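Local coordinates for reticulocyte binding protein (Streptococcus agalactiae COH1, PDB 3FAW) that probably hydrolyses alpha-1,6-glucosidic linkages in pullulan and related alpha-glucans as a secreted, cell-wall-anchored pullulanase, at residues A[553-558]-A[564-569]. Residues are numbered along the deposited sequence; the frame is centred on the assembly and turned at random.
Sequences AQPGNF and GDVVQY. With CA (calcium ion), chain E.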
ATOM      1  N   ALA A 553      -6.079  17.624 -12.506  1.00 11.63           N
ATOM      2  CA  ALA A 553      -6.551  16.479 -11.719  1.00 10.78           C
ATOM      3  C   ALA A 553      -7.837  15.900 -12.309  1.00 10.79           C
ATOM      4  O   ALA A 553      -8.764  15.540 -11.581  1.00 10.96           O
ATOM      5  CB  ALA A 553      -6.750  16.863 -10.243  1.00 11.38           C
ATOM      6  N   GLN A 554      -7.878  15.820 -13.633  1.00  9.81           N
ATOM      7  CA  GLN A 554      -9.001  15.238 -14.350  1.00 11.08           C
ATOM      8  C   GLN A 554      -8.487  14.180 -15.327  1.00 11.54           C
ATOM      9  O   GLN A 554      -8.499  14.390 -16.541  1.00 12.80           O
ATOM     10  CB  GLN A 554      -9.781  16.332 -15.077  1.00 12.01           C
ATOM     11  CG  GLN A 554     -10.389  17.358 -14.125  1.00 11.15           C
ATOM     12  CD  GLN A 554     -10.911  18.590 -14.822  1.00 10.46           C
ATOM     13  OE1 GLN A 554     -11.147  18.486 -16.122  1.00 14.02           O
ATOM     14  NE2 GLN A 554     -11.092  19.633 -14.195  1.00  5.41           N
ATOM     15  N   PRO A 555      -8.016  13.036 -14.796  1.00 11.38           N
ATOM     16  CA  PRO A 555      -7.510  11.956 -15.647  1.00 11.03           C
ATOM     17  C   PRO A 555      -8.544  11.420 -16.630  1.00  9.94           C
ATOM     18  O   PRO A 555      -9.736  11.454 -16.352  1.00 10.13           O
ATOM     19  CB  PRO A 555      -7.116  10.865 -14.639  1.00 10.27           C
ATOM     20  CG  PRO A 555      -7.868  11.200 -13.398  1.00 10.22           C
ATOM     21  CD  PRO A 555      -7.920  12.684 -13.368  1.00 11.36           C
ATOM     22  N   GLY A 556      -8.069  10.922 -17.765  1.00 11.90           N
ATOM     23  CA  GLY A 556      -8.936  10.427 -18.827  1.00 12.38           C
ATOM     24  C   GLY A 556      -9.454   9.011 -18.646  1.00 13.02           C
ATOM     25  O   GLY A 556     -10.345   8.591 -19.388  1.00 13.64           O
ATOM     26  N   ASN A 557      -8.913   8.271 -17.676  1.00 12.00           N
ATOM     27  CA  ASN A 557      -9.299   6.865 -17.475  1.00 12.30           C
ATOM     28  C   ASN A 557     -10.241   6.609 -16.286  1.00 12.78           C
ATOM     29  O   ASN A 557     -10.690   5.482 -16.090  1.00 11.70           O
ATOM     30  CB  ASN A 557      -8.062   5.959 -17.390  1.00 12.40           C
ATOM     31  CG  ASN A 557      -7.200   6.240 -16.176  1.00 11.72           C
ATOM     32  OD1 ASN A 557      -7.273   7.314 -15.575  1.00 10.83           O
ATOM     33  ND2 ASN A 557      -6.372   5.270 -15.811  1.00 12.36           N
ATOM     34  N   PHE A 558     -10.521   7.639 -15.492  1.00 12.73           N
ATOM     35  CA  PHE A 558     -11.599   7.574 -14.500  1.00 13.42           C
ATOM     36  C   PHE A 558     -12.119   8.967 -14.181  1.00 14.26           C
ATOM     37  O   PHE A 558     -11.405   9.956 -14.367  1.00 14.69           O
ATOM     38  CB  PHE A 558     -11.167   6.832 -13.220  1.00 12.96           C
ATOM     39  CG  PHE A 558     -10.247   7.619 -12.303  1.00 10.97           C
ATOM     40  CD1 PHE A 558     -10.766   8.474 -11.334  1.00 11.55           C
ATOM     41  CD2 PHE A 558      -8.870   7.449 -12.366  1.00 10.65           C
ATOM     42  CE1 PHE A 558      -9.926   9.179 -10.472  1.00  9.88           C
ATOM     43  CE2 PHE A 558      -8.016   8.143 -11.502  1.00 11.25           C
ATOM     44  CZ  PHE A 558      -8.547   9.011 -10.556  1.00 10.24           C
ATOM     45  N   GLY A 564      -8.939  16.167  -4.933  1.00 12.57           N
ATOM     46  CA  GLY A 564      -8.458  15.282  -3.878  1.00 12.13           C
ATOM     47  C   GLY A 564      -8.619  13.790  -4.150  1.00 13.92           C
ATOM     48  O   GLY A 564      -8.008  12.964  -3.458  1.00 15.12           O
ATOM     49  N   ASP A 565      -9.427  13.437  -5.151  1.00 12.04           N
ATOM     50  CA  ASP A 565      -9.557  12.040  -5.596  1.00 13.10           C
ATOM     51  C   ASP A 565      -8.294  11.495  -6.256  1.00 11.97           C
ATOM     52  O   ASP A 565      -8.150  10.279  -6.407  1.00 10.18           O
ATOM     53  CB  ASP A 565     -10.684  11.897  -6.627  1.00 13.93           C
ATOM     54  CG  ASP A 565     -12.047  12.218  -6.069  1.00 16.08           C
ATOM     55  OD1 ASP A 565     -12.233  12.163  -4.835  1.00 19.04           O
ATOM     56  OD2 ASP A 565     -12.954  12.516  -6.878  1.00 16.01           O
ATOM     57  N   VAL A 566      -7.402  12.395  -6.667  1.00 11.83           N
ATOM     58  CA  VAL A 566      -6.282  12.053  -7.535  1.00 12.03           C
ATOM     59  C   VAL A 566      -4.934  12.186  -6.826  1.00 11.72           C
ATOM     60  O   VAL A 566      -4.604  13.245  -6.290  1.00  9.15           O
ATOM     61  CB  VAL A 566      -6.267  12.968  -8.778  1.00 12.47           C
ATOM     62  CG1 VAL A 566      -5.136  12.582  -9.718  1.00 12.58           C
ATOM     63  CG2 VAL A 566      -7.604  12.902  -9.496  1.00 11.44           C
ATOM     64  N   VAL A 567      -4.168  11.097  -6.829  1.00 12.15           N
ATOM     65  CA  VAL A 567      -2.780  11.121  -6.389  1.00 11.95           C
ATOM     66  C   VAL A 567      -1.886  11.195  -7.632  1.00 13.00           C
ATOM     67  O   VAL A 567      -1.807  10.234  -8.402  1.00 14.04           O
ATOM     68  CB  VAL A 567      -2.421   9.876  -5.554  1.00 12.56           C
ATOM     69  CG1 VAL A 567      -1.013  10.005  -4.988  1.00 11.17           C
ATOM     70  CG2 VAL A 567      -3.436   9.666  -4.429  1.00 10.24           C
ATOM     71  N   GLN A 568      -1.231  12.340  -7.824  1.00 12.48           N
ATOM     72  CA  GLN A 568      -0.389  12.584  -9.004  1.00 12.23           C
ATOM     73  C   GLN A 568       1.013  12.020  -8.788  1.00 12.20           C
ATOM     74  O   GLN A 568       1.692  12.376  -7.820  1.00  9.83           O
ATOM     75  CB  GLN A 568      -0.272  14.085  -9.291  1.00 13.16           C
ATOM     76  CG  GLN A 568      -1.597  14.844  -9.418  1.00 11.84           C
ATOM     77  CD  GLN A 568      -2.280  14.658 -10.766  1.00 12.17           C
ATOM     78  OE1 GLN A 568      -2.128  13.629 -11.421  1.00 11.51           O
ATOM     79  NE2 GLN A 568      -3.052  15.657 -11.178  1.00 11.09           N
ATOM     80  N   TYR A 569       1.447  11.145  -9.693  1.00 11.80           N
ATOM     81  CA  TYR A 569       2.780  10.558  -9.603  1.00 10.90           C
ATOM     82  C   TYR A 569       3.328  10.127 -10.958  1.00 10.79           C
ATOM     83  O   TYR A 569       2.573   9.908 -11.916  1.00 11.06           O
ATOM     84  CB  TYR A 569       2.785   9.372  -8.631  1.00 10.63           C
ATOM     85  CG  TYR A 569       2.346   8.026  -9.189  1.00 10.99           C
ATOM     86  CD1 TYR A 569       1.172   7.889  -9.930  1.00 11.12           C
ATOM     87  CD2 TYR A 569       3.087   6.880  -8.926  1.00 10.00           C
ATOM     88  CE1 TYR A 569       0.765   6.640 -10.413  1.00  8.77           C
ATOM     89  CE2 TYR A 569       2.692   5.639  -9.396  1.00 10.95           C
ATOM     90  CZ  TYR A 569       1.530   5.520 -10.136  1.00 12.22           C
ATOM     91  OH  TYR A 569       1.148   4.276 -10.597  1.00  9.66           O
TER
HETATM   92 CA    CA E   4     -14.906  12.114  -5.500  1.00 14.31          CA
HETATM   93  O   HOH W   1     -17.278  12.037  -5.101  1.00 17.07           O
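The seventh strand of the catalytic TIM barrel, 566-568, meets the loop leading into it through V566, whose CG2 methyl touches A553, P555 and F558. With CG1 anti to the backbone N (chi1 -178°), CG2 is the branch turned to these three, and every residue involved is buried. It comes to 3.6 Å from A553 O. P555 CD lies 3.9 Å from the same V566 CG2, which reaches the F558 ring obliquely, 4.1 Å from CZ. The loop side is itself packed: P555 CG sits 3.6 Å above one face of the F558 ring, displaced toward the rim.

Just past helix 544-551, A553 is the first residue to leave helical angles and closes a Schellman motif, as its positive phi of 67° and a pair of hydrogen bonds returning to the final turn indicate. Next to this helix end, Q568 bends at chi2 (-79°), bringing NE2 to 3.6 Å from A553 CA; the amide is a donor to N550 O and to Q612 O, which ties the strand to the last turn of the helix and to the chain just before strand 614-618.

On entry to the strand, D565 binds calcium with both carboxylate oxygens, unequally: OD2 is 2.4 Å from the metal, OD1 2.8 Å. D561, D511 and the carbonyls of M507 and T510 join one water in completing the site, and R265 also hydrogen-bonds D565 OD1, the more distant ligand oxygen.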